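Local coordinates for conserved Archaeal protein (Sulfolobus acidocaldarius, PDB 3ATR) that reduces the double bonds of the geranylgeranyl chains of archaeal membrane lipid precursors, using one FAD per monomer, to give saturated archaeols, at residues 38-43 against 117-122; 160-165 against 290-295. One frame throughout, in Å; residues are numbered along the deposited sequence.

Contact 1 (38-43 against 117-122); sequences KPWNRI and IWDLTT. With FDA (dihydroflavine-adenine dinucleotide), chain B.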
# COMPACT_ATOMS: atom_id res chain seq x y z
N LYS A 38 12.89 -15.14 2.84
CA LYS A 38 14.14 -14.58 2.32
C LYS A 38 15.27 -14.74 3.31
O LYS A 38 15.00 -14.77 4.52
CB LYS A 38 13.97 -13.09 1.97
CG LYS A 38 13.04 -12.86 0.76
CD LYS A 38 12.82 -11.39 0.52
CE LYS A 38 11.92 -11.15 -0.66
NZ LYS A 38 11.65 -9.70 -0.89
N PRO A 39 16.54 -14.82 2.82
CA PRO A 39 17.65 -14.69 3.76
C PRO A 39 17.69 -13.27 4.33
O PRO A 39 17.29 -12.32 3.62
CB PRO A 39 18.90 -14.94 2.87
CG PRO A 39 18.48 -14.37 1.53
CD PRO A 39 16.99 -14.71 1.41
N TRP A 40 18.14 -13.15 5.58
CA TRP A 40 18.25 -11.88 6.30
C TRP A 40 18.66 -10.67 5.43
O TRP A 40 17.98 -9.65 5.41
CB TRP A 40 19.22 -12.03 7.49
CG TRP A 40 18.57 -12.16 8.86
CD1 TRP A 40 18.39 -13.30 9.59
CD2 TRP A 40 18.05 -11.09 9.66
NE1 TRP A 40 17.79 -13.01 10.79
CE2 TRP A 40 17.57 -11.66 10.86
CE3 TRP A 40 17.95 -9.71 9.48
CZ2 TRP A 40 16.98 -10.90 11.87
CZ3 TRP A 40 17.37 -8.94 10.50
CH2 TRP A 40 16.89 -9.54 11.67
N ASN A 41 19.76 -10.82 4.69
CA ASN A 41 20.34 -9.72 3.91
C ASN A 41 19.46 -9.26 2.75
O ASN A 41 19.72 -8.19 2.20
CB ASN A 41 21.72 -10.14 3.35
CG ASN A 41 21.58 -10.98 2.07
OD1 ASN A 41 21.15 -12.12 2.12
ND2 ASN A 41 21.89 -10.38 0.91
N ARG A 42 18.47 -10.06 2.35
CA ARG A 42 17.50 -9.66 1.33
C ARG A 42 16.12 -9.22 1.83
O ARG A 42 15.30 -8.75 1.01
CB ARG A 42 17.29 -10.77 0.29
CG ARG A 42 18.58 -11.15 -0.53
CD ARG A 42 18.16 -12.14 -1.64
NE ARG A 42 16.95 -11.59 -2.20
CZ ARG A 42 15.86 -12.27 -2.53
NH1 ARG A 42 15.85 -13.60 -2.51
NH2 ARG A 42 14.79 -11.59 -2.95
N ILE A 43 15.83 -9.38 3.12
CA ILE A 43 14.47 -9.02 3.56
C ILE A 43 14.25 -7.53 3.31
O ILE A 43 15.13 -6.71 3.65
CB ILE A 43 14.23 -9.36 5.04
CG1 ILE A 43 14.33 -10.88 5.20
CG2 ILE A 43 12.86 -8.81 5.47
CD1 ILE A 43 14.34 -11.39 6.64
N ILE A 117 13.32 -14.31 15.30
CA ILE A 117 13.19 -14.15 13.85
C ILE A 117 13.90 -15.28 13.13
O ILE A 117 15.11 -15.50 13.36
CB ILE A 117 13.76 -12.79 13.39
CG1 ILE A 117 13.02 -11.63 14.11
CG2 ILE A 117 13.69 -12.66 11.88
CD1 ILE A 117 13.61 -10.25 13.87
N TRP A 118 13.15 -16.03 12.30
CA TRP A 118 13.78 -17.04 11.44
C TRP A 118 13.68 -16.63 9.98
O TRP A 118 12.58 -16.59 9.43
CB TRP A 118 13.10 -18.41 11.56
CG TRP A 118 13.08 -18.95 12.96
CD1 TRP A 118 13.84 -18.55 14.01
CD2 TRP A 118 12.31 -20.06 13.41
NE1 TRP A 118 13.56 -19.32 15.12
CE2 TRP A 118 12.60 -20.23 14.78
CE3 TRP A 118 11.35 -20.89 12.81
CZ2 TRP A 118 12.00 -21.24 15.56
CZ3 TRP A 118 10.74 -21.88 13.58
CH2 TRP A 118 11.07 -22.04 14.94
N ASP A 119 14.83 -16.41 9.35
CA ASP A 119 14.89 -16.17 7.91
C ASP A 119 14.94 -17.52 7.18
O ASP A 119 14.96 -18.57 7.83
CB ASP A 119 16.09 -15.29 7.56
CG ASP A 119 17.44 -16.00 7.71
OD1 ASP A 119 17.58 -16.99 8.49
OD2 ASP A 119 18.41 -15.51 7.08
N LEU A 120 14.94 -17.48 5.84
CA LEU A 120 14.89 -18.67 4.99
C LEU A 120 13.83 -19.66 5.46
O LEU A 120 14.05 -20.90 5.39
CB LEU A 120 16.27 -19.36 4.91
CG LEU A 120 17.34 -18.63 4.09
CD1 LEU A 120 18.66 -19.45 4.06
CD2 LEU A 120 16.87 -18.39 2.67
N THR A 121 12.70 -19.14 5.95
CA THR A 121 11.68 -19.98 6.55
C THR A 121 10.32 -19.62 5.94
O THR A 121 9.87 -18.48 6.01
CB THR A 121 11.63 -19.82 8.11
OG1 THR A 121 12.86 -20.29 8.66
CG2 THR A 121 10.47 -20.66 8.72
N THR A 122 9.67 -20.60 5.32
CA THR A 122 8.38 -20.39 4.66
C THR A 122 7.22 -21.05 5.42
O THR A 122 7.34 -22.23 5.77
CB THR A 122 8.43 -20.99 3.22
OG1 THR A 122 9.53 -20.38 2.50
CG2 THR A 122 7.18 -20.66 2.47
PA FDA B . 6.40 -7.18 1.28
O1A FDA B . 6.10 -7.81 -0.06
O2A FDA B . 7.46 -6.12 1.35
O5B FDA B . 6.93 -8.27 2.30
C5B FDA B . 6.27 -9.59 2.37
C4B FDA B . 7.29 -10.59 2.90
O4B FDA B . 6.65 -11.86 3.10
C3B FDA B . 8.44 -10.84 1.92
O3B FDA B . 9.68 -10.43 2.54
C2B FDA B . 8.34 -12.32 1.61
O2B FDA B . 9.59 -13.00 1.53
C1B FDA B . 7.58 -12.90 2.79
N9A FDA B . 6.72 -14.06 2.49
C8A FDA B . 5.70 -14.13 1.59
N7A FDA B . 5.08 -15.34 1.73
C5A FDA B . 5.69 -15.97 2.79
C6A FDA B . 5.50 -17.20 3.40
N6A FDA B . 4.53 -18.06 2.96
N1A FDA B . 6.33 -17.55 4.43
C2A FDA B . 7.31 -16.72 4.90
N3A FDA B . 7.50 -15.50 4.30
C4A FDA B . 6.71 -15.16 3.25
N1 FDA B . 5.06 2.07 -1.69
C2 FDA B . 5.66 3.14 -1.16
O2 FDA B . 5.37 3.38 0.02
N3 FDA B . 6.54 3.93 -1.88
C4 FDA B . 6.86 3.67 -3.16
O4 FDA B . 7.65 4.39 -3.78
C4X FDA B . 6.23 2.54 -3.83
N5 FDA B . 6.49 2.24 -5.14
C5X FDA B . 6.26 0.95 -5.52
C6 FDA B . 6.83 0.53 -6.73
C7 FDA B . 6.66 -0.80 -7.16
C7M FDA B . 7.36 -1.25 -8.45
C8 FDA B . 5.88 -1.64 -6.40
C8M FDA B . 5.68 -3.11 -6.82
C9 FDA B . 5.26 -1.24 -5.18
C9A FDA B . 5.46 0.09 -4.72
N10 FDA B . 4.84 0.56 -3.50
C10 FDA B . 5.34 1.72 -2.98
C1' FDA B . 4.21 -0.43 -2.59
C2' FDA B . 5.13 -0.99 -1.47
O2' FDA B . 6.35 -1.47 -2.03
C3' FDA B . 4.40 -2.14 -0.76
O3' FDA B . 3.04 -1.71 -0.56
C4' FDA B . 4.99 -2.51 0.59
O4' FDA B . 6.40 -2.73 0.45
C5' FDA B . 4.33 -3.83 1.03
O5' FDA B . 4.88 -4.19 2.32
P FDA B . 4.52 -5.63 2.90
O1P FDA B . 5.34 -5.81 4.18
O2P FDA B . 3.02 -5.73 2.94
O3P FDA B . 4.94 -6.71 1.75
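Asp119 OD2 accepts the backbone N-H of Trp40 at 2.8 Å with an N-H...O angle of 162°, using its anti lone pair. In the modelled one of two Trp40 conformers, the same oxygen also lies at the indole edge, 3.3 Å from Trp40 CD1, with carboxylate and ring planes 54° apart. Chi1 of 71° sets Asp119 CG between its own backbone N and carbonyl carbon, which swings the carboxylate onto the tryptophan. Further along the indole of that conformer, Ile117 CG2 comes within 3.7 Å of Trp40 CZ2, the two side chains crossing at about a right angle.

A second, almost linear bond runs from Leu120 N to Lys38 O (3.0 Å). Beside it Leu120 CD2 packs on the proline, 3.9 Å from Pro39 CD.

Outside this shell, Arg142 forms a salt bridge with Asp119 OD2, giving that oxygen a second partner, and Leu107 and Gln111 of helix 99-112 touch Trp40. Lys38 turns the other way, with Lys38 CG 3.5 Å from O2B of the reduced FAD, and its ammonium pairs with Asp45. The contact thus fastens the loop after strand 32-35 to the end of edge strand 116-118 and the short turn that leads into strand 121-129, at the adenosine end of a Rossmann-type FAD-binding fold.

Contact 2 (160-165 against 290-295); sequences YSRSFR and SGFTVN. With FDA (dihydroflavine-adenine dinucleotide), chain B; PPV (pyrophosphate), chain D.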
# COMPACT_ATOMS: atom_id res chain seq x y z
N TYR A 160 2.01 -9.07 -1.63
CA TYR A 160 1.00 -9.17 -2.69
C TYR A 160 0.59 -10.61 -3.00
O TYR A 160 -0.52 -10.82 -3.48
CB TYR A 160 1.54 -8.48 -3.97
CG TYR A 160 2.68 -9.17 -4.68
CD1 TYR A 160 2.43 -10.08 -5.72
CD2 TYR A 160 4.02 -8.87 -4.37
CE1 TYR A 160 3.49 -10.72 -6.40
CE2 TYR A 160 5.08 -9.51 -5.00
CZ TYR A 160 4.80 -10.42 -6.04
OH TYR A 160 5.83 -11.02 -6.70
N SER A 161 1.46 -11.60 -2.73
CA SER A 161 1.16 -13.03 -2.97
C SER A 161 0.01 -13.60 -2.09
O SER A 161 -0.56 -14.67 -2.39
CB SER A 161 2.45 -13.91 -2.76
OG SER A 161 2.74 -14.09 -1.37
N ARG A 162 -0.28 -12.92 -0.97
CA ARG A 162 -1.23 -13.43 0.03
C ARG A 162 -1.15 -14.94 0.18
O ARG A 162 -2.17 -15.65 0.13
CB ARG A 162 -2.66 -12.88 -0.15
CG ARG A 162 -3.36 -13.19 -1.45
CD ARG A 162 -3.59 -11.92 -2.28
NE ARG A 162 -4.41 -12.25 -3.46
CZ ARG A 162 -4.04 -12.03 -4.71
NH1 ARG A 162 -2.84 -11.48 -5.00
NH2 ARG A 162 -4.88 -12.38 -5.70
N SER A 163 0.07 -15.43 0.37
CA SER A 163 0.38 -16.85 0.18
C SER A 163 -0.17 -17.76 1.27
O SER A 163 -0.34 -18.95 1.02
CB SER A 163 1.90 -17.08 0.05
OG SER A 163 2.56 -16.60 1.18
N PHE A 164 -0.43 -17.24 2.47
CA PHE A 164 -0.89 -18.09 3.58
C PHE A 164 -2.42 -18.02 3.65
O PHE A 164 -3.14 -19.06 3.67
CB PHE A 164 -0.28 -17.52 4.88
CG PHE A 164 -0.59 -18.31 6.11
CD1 PHE A 164 0.18 -19.43 6.40
CD2 PHE A 164 -1.63 -17.95 6.94
CE1 PHE A 164 -0.08 -20.18 7.58
CE2 PHE A 164 -1.92 -18.67 8.12
CZ PHE A 164 -1.14 -19.78 8.45
N ARG A 165 -2.95 -16.82 3.71
CA ARG A 165 -4.40 -16.70 3.83
C ARG A 165 -5.14 -17.31 2.63
O ARG A 165 -6.25 -17.80 2.81
CB ARG A 165 -4.88 -15.25 4.11
CG ARG A 165 -4.68 -14.29 2.91
CD ARG A 165 -5.04 -12.85 3.39
NE ARG A 165 -5.05 -11.90 2.27
CZ ARG A 165 -6.08 -11.74 1.43
NH1 ARG A 165 -7.18 -12.49 1.54
NH2 ARG A 165 -5.98 -10.84 0.43
N SER A 290 -0.84 -7.85 1.66
CA SER A 290 -1.75 -9.00 1.73
C SER A 290 -3.17 -8.60 2.15
O SER A 290 -4.16 -9.25 1.77
CB SER A 290 -1.20 -10.06 2.70
OG SER A 290 -2.06 -11.19 2.74
N GLY A 291 -3.28 -7.52 2.94
CA GLY A 291 -4.58 -7.01 3.32
C GLY A 291 -4.99 -5.78 2.51
O GLY A 291 -5.90 -5.08 2.93
N PHE A 292 -4.30 -5.53 1.36
CA PHE A 292 -4.60 -4.43 0.46
C PHE A 292 -4.48 -3.04 1.12
O PHE A 292 -5.40 -2.21 0.95
CB PHE A 292 -6.02 -4.57 -0.13
CG PHE A 292 -6.34 -5.95 -0.68
CD1 PHE A 292 -5.35 -6.78 -1.22
CD2 PHE A 292 -7.65 -6.41 -0.67
CE1 PHE A 292 -5.71 -8.07 -1.75
CE2 PHE A 292 -8.00 -7.68 -1.16
CZ PHE A 292 -7.05 -8.50 -1.69
N THR A 293 -3.43 -2.83 1.90
CA THR A 293 -3.29 -1.55 2.64
C THR A 293 -2.81 -0.32 1.77
O THR A 293 -2.74 0.82 2.24
CB THR A 293 -2.54 -1.76 3.97
OG1 THR A 293 -1.23 -2.31 3.72
CG2 THR A 293 -3.31 -2.72 4.88
N VAL A 294 -2.60 -0.49 0.49
CA VAL A 294 -1.91 0.51 -0.34
C VAL A 294 -2.87 1.67 -0.70
O VAL A 294 -4.09 1.43 -0.99
CB VAL A 294 -1.52 -0.19 -1.66
CG1 VAL A 294 -0.87 0.75 -2.60
CG2 VAL A 294 -0.56 -1.35 -1.41
N ASN A 295 -2.32 2.89 -0.79
CA ASN A 295 -3.08 4.02 -1.26
C ASN A 295 -3.55 3.77 -2.71
O ASN A 295 -2.71 3.50 -3.59
CB ASN A 295 -2.13 5.24 -1.28
CG ASN A 295 -2.87 6.50 -1.57
OD1 ASN A 295 -3.41 6.69 -2.69
ND2 ASN A 295 -2.98 7.36 -0.56
PA FDA B . 6.40 -7.18 1.28
O1A FDA B . 6.10 -7.81 -0.06
O2A FDA B . 7.46 -6.12 1.35
O5B FDA B . 6.93 -8.27 2.30
C5B FDA B . 6.27 -9.59 2.37
C4B FDA B . 7.29 -10.59 2.90
O4B FDA B . 6.65 -11.86 3.10
C3B FDA B . 8.44 -10.84 1.92
O3B FDA B . 9.68 -10.43 2.54
C2B FDA B . 8.34 -12.32 1.61
O2B FDA B . 9.59 -13.00 1.53
C1B FDA B . 7.58 -12.90 2.79
N9A FDA B . 6.72 -14.06 2.49
C8A FDA B . 5.70 -14.13 1.59
N7A FDA B . 5.08 -15.34 1.73
C5A FDA B . 5.69 -15.97 2.79
C6A FDA B . 5.50 -17.20 3.40
N6A FDA B . 4.53 -18.06 2.96
N1A FDA B . 6.33 -17.55 4.43
C2A FDA B . 7.31 -16.72 4.90
N3A FDA B . 7.50 -15.50 4.30
C4A FDA B . 6.71 -15.16 3.25
N1 FDA B . 5.06 2.07 -1.69
C2 FDA B . 5.66 3.14 -1.16
O2 FDA B . 5.37 3.38 0.02
N3 FDA B . 6.54 3.93 -1.88
C4 FDA B . 6.86 3.67 -3.16
O4 FDA B . 7.65 4.39 -3.78
C4X FDA B . 6.23 2.54 -3.83
N5 FDA B . 6.49 2.24 -5.14
C5X FDA B . 6.26 0.95 -5.52
C6 FDA B . 6.83 0.53 -6.73
C7 FDA B . 6.66 -0.80 -7.16
C7M FDA B . 7.36 -1.25 -8.45
C8 FDA B . 5.88 -1.64 -6.40
C8M FDA B . 5.68 -3.11 -6.82
C9 FDA B . 5.26 -1.24 -5.18
C9A FDA B . 5.46 0.09 -4.72
N10 FDA B . 4.84 0.56 -3.50
C10 FDA B . 5.34 1.72 -2.98
C1' FDA B . 4.21 -0.43 -2.59
C2' FDA B . 5.13 -0.99 -1.47
O2' FDA B . 6.35 -1.47 -2.03
C3' FDA B . 4.40 -2.14 -0.76
O3' FDA B . 3.04 -1.71 -0.56
C4' FDA B . 4.99 -2.51 0.59
O4' FDA B . 6.40 -2.73 0.45
C5' FDA B . 4.33 -3.83 1.03
O5' FDA B . 4.88 -4.19 2.32
P FDA B . 4.52 -5.63 2.90
O1P FDA B . 5.34 -5.81 4.18
O2P FDA B . 3.02 -5.73 2.94
O3P FDA B . 4.94 -6.71 1.75
O11 PPV D . -1.28 9.49 0.87
P1 PPV D . -0.49 8.85 1.98
O21 PPV D . -0.78 9.39 3.35
O31 PPV D . -0.33 7.35 1.92
OPP PPV D . 1.02 9.30 1.69
P2 PPV D . 1.49 10.83 1.80
O12 PPV D . 1.46 11.13 3.29
O22 PPV D . 2.87 10.73 1.19
O32 PPV D . 0.51 11.62 0.97
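This is a buried, mainly polar loop-to-loop contact in the Rossmann-type FAD-binding fold, joining the segments that follow the neighbouring parallel strands 153-156 and 284-286. Neither 160-165 nor 290-295 forms a regular strand, and the backbones come closest at Arg162 and Ser290, whose CA atoms are 4.8 Å apart.

Arg165 carries most of it. Its chain is extended from CG to NE and delivers the guanidinium edge-on to Ser290. Arg165 NE donates to Ser290 OG at 3.1 Å, with the hydroxyl oxygen close to the guanidinium plane. The Ser290 carbonyl is approached by both NE and NH2 of Arg165, but N-H...O angles below 130° make these two bonds weak: one oxygen is shared by a fork of donors, neither of them well aimed. The serine hydroxyl is turned trans from the Ser290 N (chi1 -178°), which leaves OG facing Arg165 NE and within reach of Glu156, a residue that also accepts the backbone N-H groups of Phe164 and Arg165 and so holds both sides of the contact.

Phe292 closes the far end, its CZ 3.3 Å from Arg165 NH2; with the planes 78° apart, the guanidinium does not stack flat on the ring. Arg162 CG lies over one guanidinium face of Arg165. Outside the segments, Arg165 NH1 is taken up by the carbonyls of Ile174 and Glu176, and the head group of Arg162 pairs with Asp177.

Both segments also reach bound groups. Asn295 ND2 approaches pyrophosphate O11 at 3.1 Å and is hydrogen-bonded to Tyr341, a lipid-binding residue, whereas Ser163 OG donates to N7A of the reduced FAD at 2.9 Å.

Contacts 1 and 2 do not touch: their centres are 19 Å apart and their nearest atoms about 6 Å. The reduced FAD connects them. At its adenosine end, contact 1 approaches the adenine through Thr121 O, 3.3 Å from C2A, and through the Thr122 side chain, while 160-165 meets the same ring system at its five-membered part. Segment 290-295 then follows the cofactor away from the adenine, Val294 CG2 lying 3.7 Å from the ribityl O3', and ends at the pyrophosphate, which is also bound by the lipid-binding residues His56 and His298. Contact 1 therefore belongs to the nucleotide end alone, whereas contact 2 spans from there towards the substrate site.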